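CghA (Chaetomium globosum, PDB 6KBC) is a two-domain protein built mainly of beta strands with almost no helix, whose N- and C-terminal domains both belong to the calycin clan. Local coordinates at residues Asp195-Ile200 and Lys209-Met214; Asp52-Asp57 and Gly221-Met226; Asn191-Leu196 and Leu216-Gly221. One frame throughout, in Å; residues are numbered along the deposited sequence.

How the contacts relate
From the N terminus, strand 46-54 comes first; its end at residues 52-57 waits more than 160 residues for its partner, 221-226, so contact 2 closes by far the longest loop. Within that loop the chain runs out along strand 181-200 and comes back along strand 210-216. Contact 3 pairs 191-196 with 216-221 at the base of this hairpin, and contact 1 pairs 195-200 with 209-214 further toward its tip, within the span of contact 3; the two share Asp195 and Leu196. Contacts 2 and 3 share Gly221, with centres about 8 Å apart. Strand 181-200, paired with both 210-216 and 223-231, carries contacts 1 and 3 and links them to contact 2.

Contact 1: residues Asp195-Ile200 and Lys209-Met214; sequences DLTFHI and KTEKRM
Arg213 and Asp195 form a salt bridge on the more exposed face of the paired strands. NH1 of Arg213 meets OD1 of Asp195 at 2.6 Å, nearly head-on to the C-O bond, and NH2 of Arg213 adds a weak bond to the same oxygen; the two flat groups are close to coplanar, 28° apart. Two successive bends in the arginine chain (chi2 -86°, chi3 -87°) fold the guanidinium back over the neighbouring strand. There NH1 of Arg213 also donates to Leu196 O at 3.2 Å, from above the carbonyl plane. The N-H of Met214 reaches that oxygen from the opposite face, so Leu196 O is gripped twice. On the same side of the strands as Arg213, the extended Glu211 side chain runs beside His199, with NE2 of His199 3.2 Å from OE2 of Glu211 and the carboxylate steeply inclined to the ring.

Backbone bonds join the strands. Leu196-Met214, Phe198-Lys212 and Ile200-Thr210 are the hydrogen-bonded pairs of an antiparallel hairpin made by strands 181-200 and 210-216, whose tip (residues 202-208) is not modelled. Phe198 N to Lys212 O and Lys212 N to Phe198 O are both 2.7 Å. Thr197-Arg213 and His199-Glu211 are the non-hydrogen-bonded pairs.

Apolar contacts gather on the other face. CB of Met214 sits at the edge of the Phe198 ring, 3.9 Å from CE1, and CG1 and CD1 of Ile200 both lie 3.9 Å from CB of Lys212. Trp85 and Trp91 meet the Phe198 ring edge-to-face, while the ammonium of Lys212 turns away to a salt bridge with Asp87.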
loop_
_atom_site.group_PDB
_atom_site.type_symbol
_atom_site.label_atom_id
_atom_site.label_comp_id
_atom_site.label_asym_id
_atom_site.label_seq_id
_atom_site.Cartn_x
_atom_site.Cartn_y
_atom_site.Cartn_z
ATOM N N ASP A 195 18.198 -1.717 6.278
ATOM C CA ASP A 195 19.328 -1.405 7.146
ATOM C C ASP A 195 19.130 0.056 7.542
ATOM O O ASP A 195 19.573 0.977 6.853
ATOM C CB ASP A 195 20.658 -1.669 6.448
ATOM C CG ASP A 195 21.861 -1.347 7.323
ATOM O OD1 ASP A 195 21.668 -1.011 8.510
ATOM O OD2 ASP A 195 23.002 -1.505 6.835
ATOM N N LEU A 196 18.404 0.254 8.633
ATOM C CA LEU A 196 17.870 1.557 8.970
ATOM C C LEU A 196 18.234 1.889 10.403
ATOM O O LEU A 196 18.346 1.000 11.251
ATOM C CB LEU A 196 16.327 1.590 8.810
ATOM C CG LEU A 196 15.761 1.600 7.391
ATOM C CD1 LEU A 196 14.271 1.296 7.463
ATOM C CD2 LEU A 196 15.981 2.943 6.732
ATOM N N THR A 197 18.389 3.185 10.667
ATOM C CA THR A 197 18.616 3.679 12.015
ATOM C C THR A 197 17.581 4.746 12.309
ATOM O O THR A 197 17.448 5.711 11.548
ATOM C CB THR A 197 20.036 4.236 12.182
ATOM O OG1 THR A 197 20.971 3.221 11.820
ATOM C CG2 THR A 197 20.283 4.650 13.623
ATOM N N PHE A 198 16.838 4.550 13.399
ATOM C CA PHE A 198 15.774 5.449 13.822
ATOM C C PHE A 198 16.178 6.120 15.123
ATOM O O PHE A 198 16.718 5.471 16.027
ATOM C CB PHE A 198 14.458 4.703 14.065
ATOM C CG PHE A 198 13.920 3.980 12.862
ATOM C CD1 PHE A 198 14.445 2.759 12.479
ATOM C CD2 PHE A 198 12.842 4.495 12.150
ATOM C CE1 PHE A 198 13.932 2.076 11.391
ATOM C CE2 PHE A 198 12.331 3.820 11.062
ATOM C CZ PHE A 198 12.881 2.611 10.680
ATOM N N HIS A 199 15.889 7.406 15.234
ATOM C CA HIS A 199 16.135 8.134 16.469
ATOM C C HIS A 199 14.841 8.151 17.272
ATOM O O HIS A 199 13.814 8.642 16.793
ATOM C CB HIS A 199 16.681 9.530 16.165
ATOM C CG HIS A 199 17.976 9.498 15.396
ATOM N ND1 HIS A 199 18.050 9.123 14.068
ATOM C CD2 HIS A 199 19.250 9.760 15.778
ATOM C CE1 HIS A 199 19.307 9.167 13.664
ATOM N NE2 HIS A 199 20.055 9.555 14.681
ATOM N N ILE A 200 14.883 7.574 18.464
ATOM C CA ILE A 200 13.684 7.483 19.342
ATOM C C ILE A 200 13.754 8.606 20.375
ATOM O O ILE A 200 14.774 8.713 21.055
ATOM C CB ILE A 200 13.667 6.112 20.034
ATOM C CG1 ILE A 200 14.085 4.976 19.096
ATOM C CG2 ILE A 200 12.328 5.852 20.700
ATOM C CD1 ILE A 200 13.032 4.577 18.097
ATOM N N LYS A 209 19.963 11.071 23.448
ATOM C CA LYS A 209 19.031 10.828 22.350
ATOM C C LYS A 209 19.307 9.438 21.760
ATOM O O LYS A 209 20.412 9.155 21.295
ATOM C CB LYS A 209 19.132 11.928 21.276
ATOM C CG LYS A 209 18.591 13.331 21.672
ATOM C CD LYS A 209 19.134 13.870 22.999
ATOM C CE LYS A 209 18.830 15.342 23.200
ATOM N NZ LYS A 209 19.207 15.777 24.576
ATOM N N THR A 210 18.291 8.578 21.791
ATOM C CA THR A 210 18.469 7.151 21.561
ATOM C C THR A 210 18.251 6.778 20.099
ATOM O O THR A 210 17.426 7.370 19.396
ATOM C CB THR A 210 17.516 6.354 22.454
ATOM O OG1 THR A 210 17.632 6.831 23.797
ATOM C CG2 THR A 210 17.851 4.868 22.438
ATOM N N GLU A 211 19.007 5.778 19.652
ATOM C CA GLU A 211 18.924 5.246 18.304
ATOM C C GLU A 211 18.493 3.785 18.347
ATOM O O GLU A 211 18.840 3.043 19.273
ATOM C CB GLU A 211 20.268 5.366 17.580
ATOM C CG GLU A 211 20.651 6.791 17.234
ATOM C CD GLU A 211 21.985 6.870 16.511
ATOM O OE1 GLU A 211 22.575 5.803 16.225
ATOM O OE2 GLU A 211 22.433 7.999 16.212
ATOM N N LYS A 212 17.731 3.373 17.339
ATOM C CA LYS A 212 17.284 1.994 17.244
ATOM C C LYS A 212 17.496 1.534 15.817
ATOM O O LYS A 212 17.248 2.287 14.873
ATOM C CB LYS A 212 15.802 1.834 17.646
ATOM C CG LYS A 212 15.403 0.390 17.976
ATOM C CD LYS A 212 13.948 0.308 18.433
ATOM C CE LYS A 212 13.544 -1.096 18.870
ATOM N NZ LYS A 212 13.853 -1.400 20.307
ATOM N N ARG A 213 17.957 0.300 15.667
ATOM C CA ARG A 213 18.265 -0.252 14.361
ATOM C C ARG A 213 17.155 -1.188 13.907
ATOM O O ARG A 213 16.509 -1.860 14.714
ATOM C CB ARG A 213 19.586 -1.022 14.389
ATOM C CG ARG A 213 20.801 -0.179 14.771
ATOM C CD ARG A 213 21.423 0.522 13.574
ATOM N NE ARG A 213 22.409 -0.325 12.909
ATOM C CZ ARG A 213 22.242 -0.846 11.694
ATOM N NH1 ARG A 213 21.134 -0.584 11.003
ATOM N NH2 ARG A 213 23.188 -1.608 11.156
ATOM N N MET A 214 16.943 -1.226 12.598
ATOM C CA MET A 214 16.153 -2.275 11.976
ATOM C C MET A 214 16.968 -2.847 10.833
ATOM O O MET A 214 17.256 -2.140 9.862
ATOM C CB MET A 214 14.812 -1.753 11.460
ATOM C CG MET A 214 13.946 -2.863 10.909
ATOM S SD MET A 214 12.376 -2.196 10.313
ATOM C CE MET A 214 11.638 -1.655 11.863
#

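Contact 2: residues Asp52-Asp57 and Gly221-Met226; sequences DAMAED and GAFGGM
Met54 lies alongside Phe223, both side chains heading the same way, and its CG is pressed over one face of the ring. This is a CH-pi contact, with CG of Met54 3.8 Å from the centroid of the Phe223 ring and displaced toward the rim at CZ. The sulfur continues past that rim and approaches obliquely, SD of Met54 standing 4.5 Å from the Phe223 centroid, a Met-aromatic contact. Both residues place CG between the backbone N and the carbonyl carbon (chi1 65° for Met54, 68° for Phe223), the crowded position, in keeping with their side-by-side course. At the ring edge, CA of Glu56 comes within 4.2 Å of CE1 of Phe223.

Met54 and Phe223 are also the hydrogen-bonded pair of a single antiparallel bridge that joins strands 46-54 and 223-231, within the calycin-like N-terminal domain. Met54 N reaches Phe223 O at 2.7 Å, and Phe223 N returns a bond to Met54 O.

Asp52 is turned differently. Its carboxylate bends toward the glycine backbone, and Gly225 N donates to OD1 of Asp52 at 2.8 Å, nearly along the C-O bond. The backbone N of Asp52 in turn bonds Gly225 O at 3.3 Å. CA of Gly224 comes 3.2 Å from OD1 of Asp52 and makes a CA-H...O contact of 3.4 Å with Asp52 O, so the strands lie close at this glycine. The other oxygen, OD2 of Asp52, makes a salt bridge to Arg246 on strand 239-249, and Met54 touches Trp385 and Met387 of strand 382-392, so this buried corner faces the C-terminal domain.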
loop_
_atom_site.group_PDB
_atom_site.type_symbol
_atom_site.label_atom_id
_atom_site.label_comp_id
_atom_site.label_asym_id
_atom_site.label_seq_id
_atom_site.Cartn_x
_atom_site.Cartn_y
_atom_site.Cartn_z
ATOM N N ASP A 52 7.566 -1.144 0.955
ATOM C CA ASP A 52 7.503 -1.685 2.302
ATOM C C ASP A 52 8.369 -2.927 2.421
ATOM O O ASP A 52 8.918 -3.441 1.441
ATOM C CB ASP A 52 6.059 -1.997 2.742
ATOM C CG ASP A 52 5.352 -2.963 1.813
ATOM O OD1 ASP A 52 6.045 -3.765 1.139
ATOM O OD2 ASP A 52 4.095 -2.933 1.766
ATOM N N ALA A 53 8.466 -3.414 3.651
ATOM C CA ALA A 53 9.265 -4.588 3.939
ATOM C C ALA A 53 8.807 -5.117 5.284
ATOM O O ALA A 53 8.517 -4.337 6.188
ATOM C CB ALA A 53 10.752 -4.236 3.996
ATOM N N MET A 54 8.733 -6.432 5.423
ATOM C CA MET A 54 8.566 -6.945 6.768
ATOM C C MET A 54 9.306 -8.251 6.897
ATOM O O MET A 54 9.495 -8.962 5.913
ATOM C CB MET A 54 7.108 -7.154 7.120
ATOM C CG MET A 54 6.449 -8.223 6.299
ATOM S SD MET A 54 4.761 -8.278 6.907
ATOM C CE MET A 54 5.000 -8.975 8.525
ATOM N N ALA A 55 9.643 -8.583 8.137
ATOM C CA ALA A 55 10.309 -9.843 8.417
ATOM C C ALA A 55 9.335 -10.982 8.178
ATOM O O ALA A 55 8.126 -10.843 8.381
ATOM C CB ALA A 55 10.838 -9.876 9.862
ATOM N N GLU A 56 9.862 -12.124 7.734
ATOM C CA GLU A 56 8.961 -13.216 7.392
ATOM C C GLU A 56 8.248 -13.774 8.617
ATOM O O GLU A 56 7.244 -14.478 8.468
ATOM C CB GLU A 56 9.720 -14.332 6.680
ATOM C CG GLU A 56 10.425 -15.272 7.609
ATOM C CD GLU A 56 11.138 -16.407 6.885
ATOM O OE1 GLU A 56 12.091 -16.950 7.481
ATOM O OE2 GLU A 56 10.802 -16.711 5.717
ATOM N N ASP A 57 8.743 -13.470 9.818
ATOM C CA ASP A 57 8.140 -13.910 11.068
ATOM C C ASP A 57 7.423 -12.794 11.808
ATOM O O ASP A 57 7.166 -12.935 13.006
ATOM C CB ASP A 57 9.195 -14.511 12.001
ATOM C CG ASP A 57 10.231 -13.483 12.459
ATOM O OD1 ASP A 57 10.228 -12.323 11.969
ATOM O OD2 ASP A 57 11.036 -13.816 13.357
ATOM N N GLY A 221 14.577 -13.851 4.381
ATOM C CA GLY A 221 13.203 -14.072 3.983
ATOM C C GLY A 221 12.296 -12.877 4.169
ATOM O O GLY A 221 11.071 -13.028 4.091
ATOM N N ALA A 222 12.854 -11.694 4.416
ATOM C CA ALA A 222 12.031 -10.500 4.533
ATOM C C ALA A 222 11.486 -10.137 3.159
ATOM O O ALA A 222 12.153 -10.324 2.137
ATOM C CB ALA A 222 12.832 -9.338 5.117
ATOM N N PHE A 223 10.257 -9.641 3.130
ATOM C CA PHE A 223 9.565 -9.459 1.867
ATOM C C PHE A 223 8.817 -8.136 1.874
ATOM O O PHE A 223 8.550 -7.534 2.923
ATOM C CB PHE A 223 8.602 -10.628 1.584
ATOM C CG PHE A 223 7.423 -10.692 2.531
ATOM C CD1 PHE A 223 7.526 -11.351 3.754
ATOM C CD2 PHE A 223 6.217 -10.093 2.198
ATOM C CE1 PHE A 223 6.441 -11.407 4.632
ATOM C CE2 PHE A 223 5.118 -10.143 3.072
ATOM C CZ PHE A 223 5.229 -10.796 4.292
ATOM N N GLY A 224 8.461 -7.700 0.680
ATOM C CA GLY A 224 7.736 -6.456 0.551
ATOM C C GLY A 224 7.404 -6.236 -0.902
ATOM O O GLY A 224 7.639 -7.099 -1.751
ATOM N N GLY A 225 6.854 -5.074 -1.180
ATOM C CA GLY A 225 6.486 -4.764 -2.558
ATOM C C GLY A 225 6.514 -3.286 -2.804
ATOM O O GLY A 225 6.776 -2.533 -1.882
ATOM N N MET A 226 6.238 -2.923 -4.040
ATOM C CA MET A 226 6.174 -1.516 -4.446
ATOM C C MET A 226 4.773 -1.294 -5.009
ATOM O O MET A 226 4.372 -2.044 -5.858
ATOM C CB MET A 226 7.241 -1.198 -5.485
ATOM C CG MET A 226 7.432 0.269 -5.673
ATOM S SD MET A 226 6.304 0.875 -6.889
ATOM C CE MET A 226 6.246 2.609 -6.477
#

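Contact 3: residues Asn191-Leu196 and Leu216-Gly221; sequences NATVDL and LGPEQG
Val194 and Leu216 form the close part of this contact, joined by two backbone bonds and by side chains that run beside each other in the same direction. Val194 N donates to Leu216 O at 2.9 Å, and Leu216 N to Val194 O at 2.8 Å, which makes them a hydrogen-bonded antiparallel pair. CB of Val194 lies 4.2 Å from CB of Leu216, and farther out CG2 of Val194 meets CD1 of Leu216 on the buried face.

Beyond Leu216 the chains part. Gly217 to Gln220 make a type I beta turn whose residues Pro218, Glu219 and Gln220 are exposed. The amide oxygen OE1 of Gln220 folds back to take a bond of 2.6 Å from Gly217 N, alongside the turn's own bond from Gln220 N to Gly217 O. Thr193 still touches the turn: with CG2 beside its own backbone N, that methyl of Thr193 comes 3.6 Å from CA of Pro218, with CB of Pro218 at 3.8 Å, while OG1 of Thr193 turns to Thr159. Where the backbones have separated, a water spans them, 2.8 Å from Ala192 O and 2.6 Å from Gly217 O.

The turn connects strand 210-216 to strand 223-231. Strand 181-200 runs past it with strand 154-162 bonded along one edge, through Asn191-Arg161, Thr193-Thr159 and Asp195-Ser157; Ala192 bonds to Ala222 on the other edge, and the side chains of Ala192 and Val194 pack on Ala53 of strand 46-54.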
loop_
_atom_site.group_PDB
_atom_site.type_symbol
_atom_site.label_atom_id
_atom_site.label_comp_id
_atom_site.label_asym_id
_atom_site.label_seq_id
_atom_site.Cartn_x
_atom_site.Cartn_y
_atom_site.Cartn_z
ATOM N N ASN A 191 12.099 -9.980 -2.452
ATOM C CA ASN A 191 13.003 -10.084 -1.313
ATOM C C ASN A 191 13.352 -8.686 -0.861
ATOM O O ASN A 191 13.747 -7.844 -1.669
ATOM C CB ASN A 191 14.299 -10.827 -1.662
ATOM C CG ASN A 191 14.079 -12.277 -1.939
ATOM O OD1 ASN A 191 14.640 -12.827 -2.889
ATOM N ND2 ASN A 191 13.249 -12.919 -1.122
ATOM N N ALA A 192 13.207 -8.429 0.426
ATOM C CA ALA A 192 13.441 -7.102 0.953
ATOM C C ALA A 192 14.650 -7.134 1.874
ATOM O O ALA A 192 14.872 -8.110 2.597
ATOM C CB ALA A 192 12.205 -6.582 1.697
ATOM N N THR A 193 15.462 -6.091 1.805
ATOM C CA THR A 193 16.449 -5.849 2.836
ATOM C C THR A 193 16.184 -4.493 3.452
ATOM O O THR A 193 15.662 -3.580 2.803
ATOM C CB THR A 193 17.891 -5.904 2.307
ATOM O OG1 THR A 193 18.169 -4.709 1.564
ATOM C CG2 THR A 193 18.089 -7.110 1.428
ATOM N N VAL A 194 16.533 -4.380 4.725
ATOM C CA VAL A 194 16.418 -3.138 5.459
ATOM C C VAL A 194 17.694 -2.942 6.261
ATOM O O VAL A 194 18.211 -3.887 6.865
ATOM C CB VAL A 194 15.179 -3.164 6.371
ATOM C CG1 VAL A 194 15.197 -2.005 7.299
ATOM C CG2 VAL A 194 13.905 -3.165 5.516
ATOM N N ASP A 195 18.198 -1.717 6.278
ATOM C CA ASP A 195 19.328 -1.405 7.146
ATOM C C ASP A 195 19.130 0.056 7.542
ATOM O O ASP A 195 19.573 0.977 6.853
ATOM C CB ASP A 195 20.658 -1.669 6.448
ATOM C CG ASP A 195 21.861 -1.347 7.323
ATOM O OD1 ASP A 195 21.668 -1.011 8.510
ATOM O OD2 ASP A 195 23.002 -1.505 6.835
ATOM N N LEU A 196 18.404 0.254 8.633
ATOM C CA LEU A 196 17.870 1.557 8.970
ATOM C C LEU A 196 18.234 1.889 10.403
ATOM O O LEU A 196 18.346 1.000 11.251
ATOM C CB LEU A 196 16.327 1.590 8.810
ATOM C CG LEU A 196 15.761 1.600 7.391
ATOM C CD1 LEU A 196 14.271 1.296 7.463
ATOM C CD2 LEU A 196 15.981 2.943 6.732
ATOM N N LEU A 216 17.282 -6.151 8.235
ATOM C CA LEU A 216 16.781 -7.382 7.644
ATOM C C LEU A 216 17.686 -7.673 6.461
ATOM O O LEU A 216 17.696 -6.911 5.490
ATOM C CB LEU A 216 15.319 -7.244 7.215
ATOM C CG LEU A 216 14.360 -6.934 8.359
ATOM C CD1 LEU A 216 12.988 -6.544 7.813
ATOM C CD2 LEU A 216 14.272 -8.132 9.325
ATOM N N GLY A 217 18.464 -8.747 6.561
ATOM C CA GLY A 217 19.450 -9.065 5.557
ATOM C C GLY A 217 18.855 -9.817 4.391
ATOM O O GLY A 217 17.710 -10.311 4.425
ATOM N N PRO A 218 19.648 -9.932 3.325
ATOM C CA PRO A 218 19.111 -10.465 2.067
ATOM C C PRO A 218 18.690 -11.914 2.126
ATOM O O PRO A 218 17.953 -12.351 1.241
ATOM C CB PRO A 218 20.266 -10.260 1.074
ATOM C CG PRO A 218 21.494 -10.176 1.925
ATOM C CD PRO A 218 21.054 -9.506 3.201
ATOM N N GLU A 219 19.087 -12.642 3.167
ATOM C CA GLU A 219 18.798 -14.099 3.220
ATOM C C GLU A 219 17.852 -14.423 4.376
ATOM O O GLU A 219 17.705 -15.598 4.707
ATOM C CB GLU A 219 20.092 -14.911 3.289
ATOM C CG GLU A 219 21.068 -14.622 2.167
ATOM C CD GLU A 219 20.553 -14.949 0.777
ATOM O OE1 GLU A 219 19.972 -16.035 0.607
ATOM O OE2 GLU A 219 20.736 -14.118 -0.131
ATOM N N GLN A 220 17.216 -13.412 4.939
ATOM C CA GLN A 220 16.338 -13.632 6.073
ATOM C C GLN A 220 14.882 -13.812 5.675
ATOM O O GLN A 220 14.028 -13.920 6.556
ATOM C CB GLN A 220 16.479 -12.466 7.035
ATOM C CG GLN A 220 17.644 -12.661 7.940
ATOM C CD GLN A 220 17.818 -11.510 8.851
ATOM O OE1 GLN A 220 18.392 -10.499 8.467
ATOM N NE2 GLN A 220 17.291 -11.627 10.062
ATOM N N GLY A 221 14.577 -13.851 4.381
ATOM C CA GLY A 221 13.203 -14.072 3.983
ATOM C C GLY A 221 12.296 -12.877 4.169
ATOM O O GLY A 221 11.071 -13.028 4.091
HETATM O O HOH W 1 15.323 -10.743 3.406
#